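Local coordinates for protein transketolase (Campylobacter jejuni, PDB 3L84) that is a homodimeric enzyme of the thiamine diphosphate-binding transketolase family, each chain carrying a cofactor-binding, a pyrimidine-binding and a C-terminal domain, at residues Q118-A123 with I146-G151; F126-K131 with G168-D173; A163-G168 with E203-E208; F175-D180 with P233-A238. All coordinates share one frame; numbering follows the deposited sequence.

Contact 1 (Q118-A123 with I146-G151); sequences QGVANA and IYCLCG
Ala-123 meets Cys-148 methyl to methylene, with 3.6 Å between Ala-123 CB and Cys-148 CB, the closest approach of one side chain to another between helix 118-123 and strand 146-151. Next to it, Ile-146 sends its CG2 branch under the helix: Ile-146 CG2 lies 3.9 Å from Ala-123 CB and 3.5 Å from Ala-123 O. The other branch, CG1, carries the end of Ile-146 away toward Ala-127 further along the same helix. Cys-148 has its sulfur trans to the backbone nitrogen (chi1 179°), which lays SG beneath the preceding helical turn, 4.0 Å from Val-120 CA. The contact thins toward the C-terminal end of the strand. There the touching pair is Val-120 CG2 with Cys-150 CB, at 3.7 Å, and the partly exposed Gly-151 no longer meets the helix. Helix and strand run nearly antiparallel, their axes at 162° and 8.5 Å apart at closest approach, as expected of a helix laid on a parallel sheet of an alpha/beta domain. Gly-151 stands at the N-cap position of the following helix, its N-H bonding to the side chain of Asp-154, and it opens the Gly-Asp-Gly sequence with which the cofactor motif of thiamine diphosphate enzymes begins. At the start of helix 118-137, Gln-118 NE2 bonds to Tyr-420 of the second subunit. The backbone oxygen nearest the Cys-148 sulfur, Gly-119 O, is already used within the helix by Ala-123 N, at 2.8 Å. The interface therefore rests on dispersion between small, closely fitted groups.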
loop_
_atom_site.group_PDB
_atom_site.type_symbol
_atom_site.label_atom_id
_atom_site.label_comp_id
_atom_site.label_asym_id
_atom_site.label_seq_id
_atom_site.Cartn_x
_atom_site.Cartn_y
_atom_site.Cartn_z
ATOM N N GLN A 118 7.918 -8.756 1.291
ATOM C CA GLN A 118 8.745 -7.841 2.091
ATOM C C GLN A 118 10.178 -8.335 2.191
ATOM O O GLN A 118 11.134 -7.580 1.997
ATOM C CB GLN A 118 8.208 -7.650 3.533
ATOM C CG GLN A 118 6.855 -6.981 3.693
ATOM C CD GLN A 118 6.826 -5.567 3.181
ATOM O OE1 GLN A 118 7.762 -4.781 3.446
ATOM N NE2 GLN A 118 5.728 -5.210 2.476
ATOM N N GLY A 119 10.324 -9.614 2.508
ATOM C CA GLY A 119 11.630 -10.164 2.807
ATOM C C GLY A 119 12.571 -10.107 1.608
ATOM O O GLY A 119 13.774 -9.924 1.766
ATOM N N VAL A 120 12.055 -10.292 0.398
ATOM C CA VAL A 120 12.859 -10.169 -0.801
ATOM C C VAL A 120 13.419 -8.745 -0.911
ATOM O O VAL A 120 14.624 -8.565 -1.154
ATOM C CB VAL A 120 12.057 -10.527 -2.078
ATOM C CG1 VAL A 120 12.894 -10.252 -3.358
ATOM C CG2 VAL A 120 11.620 -12.018 -2.029
ATOM N N ALA A 121 12.557 -7.731 -0.709
ATOM C CA ALA A 121 13.009 -6.351 -0.745
ATOM C C ALA A 121 13.968 -6.076 0.410
ATOM O O ALA A 121 14.926 -5.322 0.258
ATOM C CB ALA A 121 11.802 -5.387 -0.726
ATOM N N ASN A 122 13.707 -6.628 1.599
ATOM C CA ASN A 122 14.633 -6.452 2.728
ATOM C C ASN A 122 16.011 -7.027 2.370
ATOM O O ASN A 122 17.044 -6.417 2.676
ATOM C CB ASN A 122 14.166 -7.205 3.955
ATOM C CG ASN A 122 12.828 -6.732 4.506
ATOM O OD1 ASN A 122 12.476 -5.516 4.467
ATOM N ND2 ASN A 122 12.102 -7.671 5.044
ATOM N N ALA A 123 16.023 -8.186 1.717
ATOM C CA ALA A 123 17.292 -8.793 1.383
ATOM C C ALA A 123 18.070 -7.949 0.370
ATOM O O ALA A 123 19.288 -7.789 0.482
ATOM C CB ALA A 123 17.078 -10.199 0.861
ATOM N N ILE A 146 24.298 -12.188 1.198
ATOM C CA ILE A 146 22.911 -12.047 1.642
ATOM C C ILE A 146 22.135 -13.142 0.958
ATOM O O ILE A 146 22.110 -13.204 -0.289
ATOM C CB ILE A 146 22.308 -10.690 1.292
ATOM C CG1 ILE A 146 23.099 -9.528 1.945
ATOM C CG2 ILE A 146 20.836 -10.662 1.729
ATOM C CD1 ILE A 146 24.412 -9.106 1.338
ATOM N N TYR A 147 21.623 -14.085 1.735
ATOM C CA TYR A 147 20.829 -15.220 1.252
ATOM C C TYR A 147 19.381 -14.992 1.605
ATOM O O TYR A 147 19.040 -14.712 2.754
ATOM C CB TYR A 147 21.285 -16.529 1.912
ATOM C CG TYR A 147 22.680 -16.963 1.569
ATOM C CD1 TYR A 147 22.961 -17.605 0.368
ATOM C CD2 TYR A 147 23.738 -16.755 2.455
ATOM C CE1 TYR A 147 24.245 -18.046 0.081
ATOM C CE2 TYR A 147 25.027 -17.157 2.158
ATOM C CZ TYR A 147 25.288 -17.794 0.953
ATOM O OH TYR A 147 26.563 -18.241 0.590
ATOM N N CYS A 148 18.496 -15.106 0.624
ATOM C CA CYS A 148 17.080 -14.972 0.886
ATOM C C CYS A 148 16.345 -16.175 0.366
ATOM O O CYS A 148 16.546 -16.539 -0.806
ATOM C CB CYS A 148 16.550 -13.736 0.169
ATOM S SG CYS A 148 14.807 -13.409 0.360
ATOM N N LEU A 149 15.519 -16.796 1.201
ATOM C CA LEU A 149 14.630 -17.869 0.737
ATOM C C LEU A 149 13.263 -17.289 0.501
ATOM O O LEU A 149 12.727 -16.603 1.354
ATOM C CB LEU A 149 14.518 -18.995 1.766
ATOM C CG LEU A 149 15.645 -20.014 1.887
ATOM C CD1 LEU A 149 17.021 -19.348 2.062
ATOM C CD2 LEU A 149 15.314 -20.965 3.058
ATOM N N CYS A 150 12.704 -17.539 -0.670
ATOM C CA CYS A 150 11.383 -17.004 -1.026
ATOM C C CYS A 150 10.545 -18.053 -1.725
ATOM O O CYS A 150 11.048 -19.102 -2.089
ATOM C CB CYS A 150 11.536 -15.723 -1.871
ATOM S SG CYS A 150 12.010 -16.042 -3.585
ATOM N N GLY A 151 9.272 -17.744 -1.883
ATOM C CA GLY A 151 8.328 -18.610 -2.535
ATOM C C GLY A 151 7.491 -17.900 -3.561
ATOM O O GLY A 151 7.695 -16.709 -3.858
#

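Contact 2 (F126-K131 with G168-D173); sequences FAMAAK and GLHKLD
Lys-131 NZ donates to Asp-173 OD1 at 2.6 Å, a salt bridge that ties the surface side of helix 126-131 to the turn 168-173. The ammonium reaches OD1 on its syn side but 24° out of the carboxylate plane, and Asp-173 OD2 stays at 4.1 Å from Lys-131 NZ, so one oxygen carries the bond. The bend of the lysine chain at chi2 (-62°), with the rest extended, turns it toward Asp-173, whose side chain it meets at about a right angle. Before it gets there its aliphatic part runs past Leu-172 in the opposite direction, Lys-131 CG lying 3.8 Å from Leu-172 CD2. The turn itself is a Schellman motif closing the helix that precedes it: Lys-171, with positive phi, occupies the C-prime position, and Leu-172 N returns to Ala-167 O. After this reversal the end of the Leu-172 side chain reaches the neighbouring helix. Leu-172 CD1 is met by two residues there, at 3.7 Å from Met-128 CG and 3.8 Å from Ala-127 CB. Further out, the methyl of Met-128, modelled as selenomethionine, sits over one face of the His-170 imidazole; its CE is 4.3 Å from the ring centroid and 22° off the normal, a CH-pi contact. The selenium stands more obliquely to the ring. Leu-169 CG lies against the opposite face, and Phe-379 packs edge-to-face with the same imidazole. Ala-127 O accepts a hydrogen bond from the side chain of Asn-174, just beyond the turn.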
loop_
_atom_site.group_PDB
_atom_site.type_symbol
_atom_site.label_atom_id
_atom_site.label_comp_id
_atom_site.label_asym_id
_atom_site.label_seq_id
_atom_site.Cartn_x
_atom_site.Cartn_y
_atom_site.Cartn_z
ATOM N N PHE A 126 19.587 -5.286 2.468
ATOM C CA PHE A 126 20.819 -5.722 3.150
ATOM C C PHE A 126 21.993 -5.760 2.187
ATOM O O PHE A 126 23.091 -5.439 2.595
ATOM C CB PHE A 126 20.624 -7.098 3.802
ATOM C CG PHE A 126 19.845 -7.097 5.088
ATOM C CD1 PHE A 126 20.180 -6.299 6.136
ATOM C CD2 PHE A 126 18.774 -7.962 5.236
ATOM C CE1 PHE A 126 19.454 -6.309 7.362
ATOM C CE2 PHE A 126 18.035 -7.972 6.433
ATOM C CZ PHE A 126 18.389 -7.162 7.495
ATOM N N ALA A 127 21.772 -6.137 0.934
ATOM C CA ALA A 127 22.823 -6.217 -0.071
ATOM C C ALA A 127 23.291 -4.782 -0.460
ATOM O O ALA A 127 24.497 -4.545 -0.596
ATOM C CB ALA A 127 22.355 -7.014 -1.258
HETATM N N MSE A 128 22.345 -3.848 -0.589
HETATM C CA MSE A 128 22.731 -2.449 -0.853
HETATM C C MSE A 128 23.478 -1.867 0.334
HETATM O O MSE A 128 24.471 -1.143 0.183
HETATM C CB MSE A 128 21.503 -1.614 -1.137
HETATM C CG MSE A 128 20.836 -1.939 -2.474
HETATM SE SE MSE A 128 19.348 -0.854 -2.990
HETATM C CE MSE A 128 20.303 0.805 -3.326
ATOM N N ALA A 129 22.958 -2.116 1.534
ATOM C CA ALA A 129 23.597 -1.659 2.777
ATOM C C ALA A 129 25.019 -2.195 2.885
ATOM O O ALA A 129 25.939 -1.462 3.191
ATOM C CB ALA A 129 22.776 -2.046 4.001
ATOM N N ALA A 130 25.215 -3.455 2.529
ATOM C CA ALA A 130 26.532 -4.063 2.566
ATOM C C ALA A 130 27.452 -3.394 1.533
ATOM O O ALA A 130 28.626 -3.155 1.817
ATOM C CB ALA A 130 26.419 -5.549 2.272
ATOM N N LYS A 131 26.946 -3.114 0.329
ATOM C CA LYS A 131 27.759 -2.365 -0.614
ATOM C C LYS A 131 28.171 -0.990 -0.102
ATOM O O LYS A 131 29.330 -0.570 -0.309
ATOM C CB LYS A 131 27.061 -2.237 -1.968
ATOM C CG LYS A 131 26.983 -3.540 -2.747
ATOM C CD LYS A 131 28.317 -4.156 -3.118
ATOM C CE LYS A 131 28.161 -5.378 -4.030
ATOM N NZ LYS A 131 29.469 -5.898 -4.503
ATOM N N GLY A 168 19.493 -5.493 -9.773
ATOM C CA GLY A 168 20.209 -5.640 -11.041
ATOM C C GLY A 168 20.936 -4.357 -11.401
ATOM O O GLY A 168 22.092 -4.380 -11.819
ATOM N N LEU A 169 20.282 -3.216 -11.219
ATOM C CA LEU A 169 20.888 -1.914 -11.509
ATOM C C LEU A 169 22.176 -1.697 -10.721
ATOM O O LEU A 169 23.189 -1.231 -11.256
ATOM C CB LEU A 169 19.908 -0.778 -11.182
ATOM C CG LEU A 169 20.441 0.644 -11.391
ATOM C CD1 LEU A 169 20.744 0.957 -12.900
ATOM C CD2 LEU A 169 19.419 1.606 -10.848
ATOM N N HIS A 170 22.155 -2.055 -9.442
ATOM C CA HIS A 170 23.291 -1.839 -8.571
ATOM C C HIS A 170 24.274 -2.991 -8.542
ATOM O O HIS A 170 25.216 -2.955 -7.737
ATOM C CB HIS A 170 22.815 -1.409 -7.183
ATOM C CG HIS A 170 22.225 -0.047 -7.203
ATOM N ND1 HIS A 170 23.007 1.084 -7.285
ATOM C CD2 HIS A 170 20.941 0.374 -7.269
ATOM C CE1 HIS A 170 22.219 2.149 -7.359
ATOM N NE2 HIS A 170 20.967 1.741 -7.327
ATOM N N LYS A 171 24.068 -3.966 -9.418
ATOM C CA LYS A 171 25.029 -5.052 -9.620
ATOM C C LYS A 171 25.351 -5.677 -8.275
ATOM O O LYS A 171 26.512 -5.796 -7.848
ATOM C CB LYS A 171 26.287 -4.530 -10.311
ATOM C CG LYS A 171 26.013 -3.984 -11.704
ATOM C CD LYS A 171 27.318 -3.465 -12.347
ATOM C CE LYS A 171 27.188 -3.266 -13.867
ATOM N NZ LYS A 171 25.911 -2.705 -14.336
ATOM N N LEU A 172 24.296 -6.104 -7.594
ATOM C CA LEU A 172 24.440 -6.660 -6.242
ATOM C C LEU A 172 24.889 -8.126 -6.289
ATOM O O LEU A 172 24.094 -9.069 -6.075
ATOM C CB LEU A 172 23.149 -6.521 -5.451
ATOM C CG LEU A 172 22.649 -5.091 -5.245
ATOM C CD1 LEU A 172 21.366 -5.054 -4.398
ATOM C CD2 LEU A 172 23.737 -4.188 -4.600
ATOM N N ASP A 173 26.191 -8.302 -6.501
ATOM C CA ASP A 173 26.812 -9.610 -6.623
ATOM C C ASP A 173 27.181 -10.240 -5.284
ATOM O O ASP A 173 27.994 -11.150 -5.182
ATOM C CB ASP A 173 28.044 -9.516 -7.538
ATOM C CG ASP A 173 29.112 -8.586 -6.992
ATOM O OD1 ASP A 173 29.015 -8.080 -5.853
ATOM O OD2 ASP A 173 30.138 -8.405 -7.703
#

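Contact 3 (A163-G168 with E203-E208); sequences ACSLAG and EAQGFE
Phe-207 presents an edge of its ring to the helix 163-168: Cys-164 O lies in the ring plane, 3.5 Å from Phe-207 CE1, where the slightly positive rim suits a carbonyl oxygen. The Cys-164 sulfur stands oblique to the same ring, 4.9 Å from its centroid and 58° off the normal, with Cys-164 SG 3.8 Å from Phe-207 CZ. Ala-167 CB touches the ring from a neighbouring helical turn. Gln-205, extended beyond CG (chi2 -173°), lays its amide alongside the backbone of Cys-164 and Ser-165. Its carbonyl end comes close to one residue, at 3.4 Å between Gln-205 OE1 and Cys-164 CB, and its amino end to the next, at 3.6 Å between Gln-205 NE2 and Ser-165 CB. The hydrogens of NE2 are spent elsewhere, on Tyr-161 O and on Glu-196 of the second subunit, which also takes the Ser-165 hydroxyl. The backbones come closest at Gly-168: with no side chain in the way, its CA reaches Gln-205 O at 3.0 Å, a CA-H...O contact with 151° at the hydrogen. Gly-206, the residue after Gln-205, takes the positive-phi C-prime place of the Schellman motif that ends helix 198-204 and turns the chain into strand 208-213. A water donates to both Gly-168 O and Gly-206 O, the latter at 2.7 Å. Between the two segments the direct contacts are thus apolar or C-H...O, while the stronger links run through water, through Glu-196 of the second subunit and through Tyr-161 O, just ahead of 163-168 on the same helix, joining this corner to the dimer interface.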
loop_
_atom_site.group_PDB
_atom_site.type_symbol
_atom_site.label_atom_id
_atom_site.label_comp_id
_atom_site.label_asym_id
_atom_site.label_seq_id
_atom_site.Cartn_x
_atom_site.Cartn_y
_atom_site.Cartn_z
ATOM N N ALA A 163 12.138 -4.340 -6.012
ATOM C CA ALA A 163 13.436 -4.483 -5.358
ATOM C C ALA A 163 14.473 -5.165 -6.238
ATOM O O ALA A 163 15.641 -4.781 -6.267
ATOM C CB ALA A 163 13.274 -5.266 -4.046
ATOM N N CYS A 164 14.035 -6.181 -6.956
ATOM C CA CYS A 164 14.955 -6.901 -7.826
ATOM C C CYS A 164 15.398 -6.020 -9.009
ATOM O O CYS A 164 16.516 -6.163 -9.507
ATOM C CB CYS A 164 14.340 -8.192 -8.290
ATOM S SG CYS A 164 14.214 -9.419 -6.933
ATOM N N SER A 165 14.554 -5.087 -9.430
ATOM C CA SER A 165 14.946 -4.105 -10.420
ATOM C C SER A 165 16.170 -3.349 -9.917
ATOM O O SER A 165 17.178 -3.236 -10.615
ATOM C CB SER A 165 13.790 -3.134 -10.690
ATOM O OG SER A 165 14.057 -2.359 -11.871
ATOM N N LEU A 166 16.105 -2.838 -8.688
ATOM C CA LEU A 166 17.232 -2.147 -8.106
ATOM C C LEU A 166 18.461 -3.061 -7.899
ATOM O O LEU A 166 19.609 -2.605 -8.039
ATOM C CB LEU A 166 16.826 -1.517 -6.752
ATOM C CG LEU A 166 16.046 -0.209 -6.840
ATOM C CD1 LEU A 166 15.412 0.127 -5.526
ATOM C CD2 LEU A 166 16.991 0.915 -7.249
ATOM N N ALA A 167 18.241 -4.339 -7.567
ATOM C CA ALA A 167 19.369 -5.238 -7.364
ATOM C C ALA A 167 20.169 -5.392 -8.636
ATOM O O ALA A 167 21.397 -5.450 -8.581
ATOM C CB ALA A 167 18.889 -6.617 -6.883
ATOM N N GLY A 168 19.493 -5.493 -9.773
ATOM C CA GLY A 168 20.209 -5.640 -11.041
ATOM C C GLY A 168 20.936 -4.357 -11.401
ATOM O O GLY A 168 22.092 -4.380 -11.819
ATOM N N GLU A 203 16.546 -12.440 -15.692
ATOM C CA GLU A 203 17.596 -12.016 -16.604
ATOM C C GLU A 203 17.345 -10.605 -17.140
ATOM O O GLU A 203 18.277 -9.817 -17.304
ATOM C CB GLU A 203 17.760 -13.031 -17.749
ATOM C CG GLU A 203 18.387 -14.351 -17.239
ATOM C CD GLU A 203 18.555 -15.440 -18.293
ATOM O OE1 GLU A 203 19.261 -16.444 -17.988
ATOM O OE2 GLU A 203 17.999 -15.343 -19.410
ATOM N N ALA A 204 16.074 -10.230 -17.318
ATOM C CA ALA A 204 15.723 -8.870 -17.764
ATOM C C ALA A 204 16.115 -7.824 -16.723
ATOM O O ALA A 204 16.370 -6.664 -17.058
ATOM C CB ALA A 204 14.231 -8.769 -18.064
ATOM N N GLN A 205 16.203 -8.249 -15.468
ATOM C CA GLN A 205 16.583 -7.401 -14.350
ATOM C C GLN A 205 18.016 -7.624 -13.906
ATOM O O GLN A 205 18.369 -7.287 -12.770
ATOM C CB GLN A 205 15.637 -7.618 -13.160
ATOM C CG GLN A 205 14.229 -7.263 -13.459
ATOM C CD GLN A 205 13.333 -7.316 -12.239
ATOM O OE1 GLN A 205 13.358 -8.295 -11.498
ATOM N NE2 GLN A 205 12.528 -6.274 -12.011
ATOM N N GLY A 206 18.857 -8.199 -14.766
ATOM C CA GLY A 206 20.282 -8.265 -14.518
ATOM C C GLY A 206 20.766 -9.336 -13.574
ATOM O O GLY A 206 21.861 -9.199 -13.038
ATOM N N PHE A 207 19.989 -10.401 -13.408
ATOM C CA PHE A 207 20.405 -11.532 -12.591
ATOM C C PHE A 207 21.036 -12.655 -13.429
ATOM O O PHE A 207 20.718 -12.852 -14.616
ATOM C CB PHE A 207 19.203 -12.173 -11.885
ATOM C CG PHE A 207 18.691 -11.416 -10.665
ATOM C CD1 PHE A 207 18.171 -10.138 -10.772
ATOM C CD2 PHE A 207 18.646 -12.030 -9.416
ATOM C CE1 PHE A 207 17.691 -9.471 -9.645
ATOM C CE2 PHE A 207 18.151 -11.394 -8.315
ATOM C CZ PHE A 207 17.673 -10.112 -8.420
ATOM N N GLU A 208 21.911 -13.416 -12.779
ATOM C CA GLU A 208 22.270 -14.759 -13.245
ATOM C C GLU A 208 21.283 -15.754 -12.659
ATOM O O GLU A 208 20.988 -15.676 -11.454
ATOM C CB GLU A 208 23.678 -15.140 -12.803
ATOM C CG GLU A 208 24.076 -16.577 -13.230
ATOM C CD GLU A 208 25.531 -16.943 -12.991
ATOM O OE1 GLU A 208 26.281 -16.239 -12.283
ATOM O OE2 GLU A 208 25.946 -18.002 -13.525
HETATM O O HOH W 1 17.248 -4.261 -13.276
HETATM O O HOH W 2 23.308 -6.931 -12.617
#

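Contact 4 (F175-D180 with P233-A238); sequences FILIYD and PCLIIA
Leu-177 grips the neighbouring strand with both its backbone polar groups: Leu-177 N donates to Cys-234 O at 2.8 Å, and Leu-177 O accepts from Ile-236 N at 2.8 Å. The pattern repeats at Tyr-179, which bonds to Ile-236 and Ala-238, and it begins with Cys-234 N on Phe-175 O at 3.0 Å. All five bonds are nearly straight, with angles at the hydrogen of at least 161°. CA-H groups add weaker contacts to the same carbonyls, such as Leu-235 CA to Leu-177 O at 3.3 Å. The strands are parallel, their axes 4.7 Å apart and inclined by only 19°. Around this backbone shell, Leu-235 has CG opposite its backbone nitrogen (chi1 173°), which brings Leu-235 CD1 within 3.5 Å of Leu-177 O and against Leu-177 CG and Tyr-179 CB. The Tyr-179 ring and Ile-237 run next to each other in the same direction, with Tyr-179 CD2 3.9 Å from Ile-237 CG2. On the other face Ile-176 CG2 crosses to Ile-236 CD1, at 4.1 Å. At the start of the pairing, Pro-233 CB meets the rim of the Phe-175 ring. Helices cover both faces of the sheet: 217-228 packs on Ile-176 and Ile-236, and 198-204 on Leu-177 and Leu-235, the alpha/beta/alpha layering of a domain with a central parallel sheet. The Tyr-179 hydroxyl bonds to Asp-152, and Asp-180 OD1 to Thr-240. Regular backbone bonding fixes the register, the aliphatic faces hold the helices, and the polar groups of Tyr-179 and Asp-180 lie at the C-terminal ends of the strands.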
loop_
_atom_site.group_PDB
_atom_site.type_symbol
_atom_site.label_atom_id
_atom_site.label_comp_id
_atom_site.label_asym_id
_atom_site.label_seq_id
_atom_site.Cartn_x
_atom_site.Cartn_y
_atom_site.Cartn_z
ATOM N N PHE A 175 24.217 -10.856 -3.465
ATOM C CA PHE A 175 22.827 -11.254 -3.199
ATOM C C PHE A 175 22.499 -12.563 -3.904
ATOM O O PHE A 175 22.631 -12.673 -5.128
ATOM C CB PHE A 175 21.896 -10.148 -3.711
ATOM C CG PHE A 175 20.420 -10.411 -3.576
ATOM C CD1 PHE A 175 19.894 -10.944 -2.413
ATOM C CD2 PHE A 175 19.575 -10.149 -4.610
ATOM C CE1 PHE A 175 18.518 -11.155 -2.282
ATOM C CE2 PHE A 175 18.205 -10.352 -4.480
ATOM C CZ PHE A 175 17.676 -10.848 -3.318
ATOM N N ILE A 176 22.010 -13.527 -3.137
ATOM C CA ILE A 176 21.632 -14.847 -3.611
ATOM C C ILE A 176 20.208 -15.131 -3.153
ATOM O O ILE A 176 19.943 -15.243 -1.973
ATOM C CB ILE A 176 22.625 -15.926 -3.131
ATOM C CG1 ILE A 176 24.032 -15.641 -3.635
ATOM C CG2 ILE A 176 22.164 -17.292 -3.592
ATOM C CD1 ILE A 176 25.136 -16.535 -3.057
ATOM N N LEU A 177 19.295 -15.192 -4.107
ATOM C CA LEU A 177 17.880 -15.402 -3.893
ATOM C C LEU A 177 17.557 -16.838 -4.274
ATOM O O LEU A 177 17.825 -17.269 -5.396
ATOM C CB LEU A 177 17.086 -14.422 -4.755
ATOM C CG LEU A 177 15.583 -14.426 -4.628
ATOM C CD1 LEU A 177 15.126 -14.141 -3.223
ATOM C CD2 LEU A 177 14.970 -13.389 -5.609
ATOM N N ILE A 178 17.014 -17.599 -3.357
ATOM C CA ILE A 178 16.664 -18.990 -3.562
ATOM C C ILE A 178 15.142 -19.070 -3.569
ATOM O O ILE A 178 14.487 -18.811 -2.549
ATOM C CB ILE A 178 17.258 -19.894 -2.474
ATOM C CG1 ILE A 178 18.751 -19.706 -2.430
ATOM C CG2 ILE A 178 16.834 -21.347 -2.714
ATOM C CD1 ILE A 178 19.436 -20.348 -1.219
ATOM N N TYR A 179 14.584 -19.403 -4.728
ATOM C CA TYR A 179 13.132 -19.497 -4.958
ATOM C C TYR A 179 12.663 -20.938 -4.853
ATOM O O TYR A 179 13.102 -21.810 -5.614
ATOM C CB TYR A 179 12.806 -18.861 -6.306
ATOM C CG TYR A 179 11.460 -19.157 -6.933
ATOM C CD1 TYR A 179 10.295 -19.210 -6.192
ATOM C CD2 TYR A 179 11.376 -19.374 -8.290
ATOM C CE1 TYR A 179 9.071 -19.471 -6.782
ATOM C CE2 TYR A 179 10.168 -19.642 -8.901
ATOM C CZ TYR A 179 9.023 -19.695 -8.148
ATOM O OH TYR A 179 7.807 -19.948 -8.777
ATOM N N ASP A 180 11.795 -21.181 -3.880
ATOM C CA ASP A 180 11.198 -22.483 -3.652
ATOM C C ASP A 180 10.052 -22.657 -4.628
ATOM O O ASP A 180 8.916 -22.209 -4.399
ATOM C CB ASP A 180 10.672 -22.548 -2.205
ATOM C CG ASP A 180 10.051 -23.877 -1.887
ATOM O OD1 ASP A 180 10.283 -24.791 -2.712
ATOM O OD2 ASP A 180 9.335 -23.989 -0.872
ATOM N N PRO A 233 23.631 -10.236 -9.193
ATOM C CA PRO A 233 22.701 -10.879 -8.248
ATOM C C PRO A 233 22.288 -12.210 -8.846
ATOM O O PRO A 233 22.176 -12.306 -10.079
ATOM C CB PRO A 233 21.533 -9.869 -8.132
ATOM C CG PRO A 233 21.617 -9.042 -9.398
ATOM C CD PRO A 233 23.090 -8.963 -9.697
ATOM N N CYS A 234 22.094 -13.219 -8.013
ATOM C CA CYS A 234 21.841 -14.569 -8.503
ATOM C C CYS A 234 20.574 -15.152 -7.961
ATOM O O CYS A 234 20.348 -15.099 -6.748
ATOM C CB CYS A 234 23.016 -15.454 -8.138
ATOM S SG CYS A 234 22.974 -17.134 -8.813
ATOM N N LEU A 235 19.769 -15.712 -8.850
ATOM C CA LEU A 235 18.559 -16.433 -8.526
ATOM C C LEU A 235 18.808 -17.905 -8.729
ATOM O O LEU A 235 19.242 -18.300 -9.802
ATOM C CB LEU A 235 17.397 -15.982 -9.407
ATOM C CG LEU A 235 16.107 -16.801 -9.269
ATOM C CD1 LEU A 235 15.474 -16.517 -7.913
ATOM C CD2 LEU A 235 15.088 -16.515 -10.364
ATOM N N ILE A 236 18.527 -18.703 -7.715
ATOM C CA ILE A 236 18.475 -20.151 -7.817
ATOM C C ILE A 236 17.009 -20.559 -7.791
ATOM O O ILE A 236 16.315 -20.369 -6.794
ATOM C CB ILE A 236 19.256 -20.843 -6.676
ATOM C CG1 ILE A 236 20.726 -20.434 -6.753
ATOM C CG2 ILE A 236 19.099 -22.353 -6.764
ATOM C CD1 ILE A 236 21.580 -20.893 -5.534
ATOM N N ILE A 237 16.530 -21.099 -8.899
ATOM C CA ILE A 237 15.174 -21.636 -8.973
ATOM C C ILE A 237 15.255 -23.087 -8.545
ATOM O O ILE A 237 15.794 -23.937 -9.279
ATOM C CB ILE A 237 14.596 -21.536 -10.395
ATOM C CG1 ILE A 237 14.617 -20.085 -10.895
ATOM C CG2 ILE A 237 13.187 -22.107 -10.455
ATOM C CD1 ILE A 237 14.102 -19.916 -12.334
ATOM N N ALA A 238 14.777 -23.366 -7.333
ATOM C CA ALA A 238 14.924 -24.710 -6.770
ATOM C C ALA A 238 13.595 -25.428 -6.832
ATOM O O ALA A 238 12.639 -25.027 -6.168
ATOM C CB ALA A 238 15.445 -24.623 -5.358
#

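In the fold
From the N terminus, contact 1 closes first, folding helix 118-137 back on strand 146-151. Contact 2 starts on the same helix inside that loop and ends beyond it, so the two cross. Contact 3 begins before contact 2 has closed, shares Gly-168 with it, and joins helix 158-169 to the turn after helix 198-204. Contact 4 opens within the loop of contact 3 and closes after it, when strand 234-239 pairs with 175-181. Contacts 1 and 4 follow in series yet adjoin in the sheet, where Cys-148 O lies 2.8 Å from Ile-178 N. Together the contacts tie the parallel sheet to helices 118-137 and 158-169 and to the turn after helix 198-204.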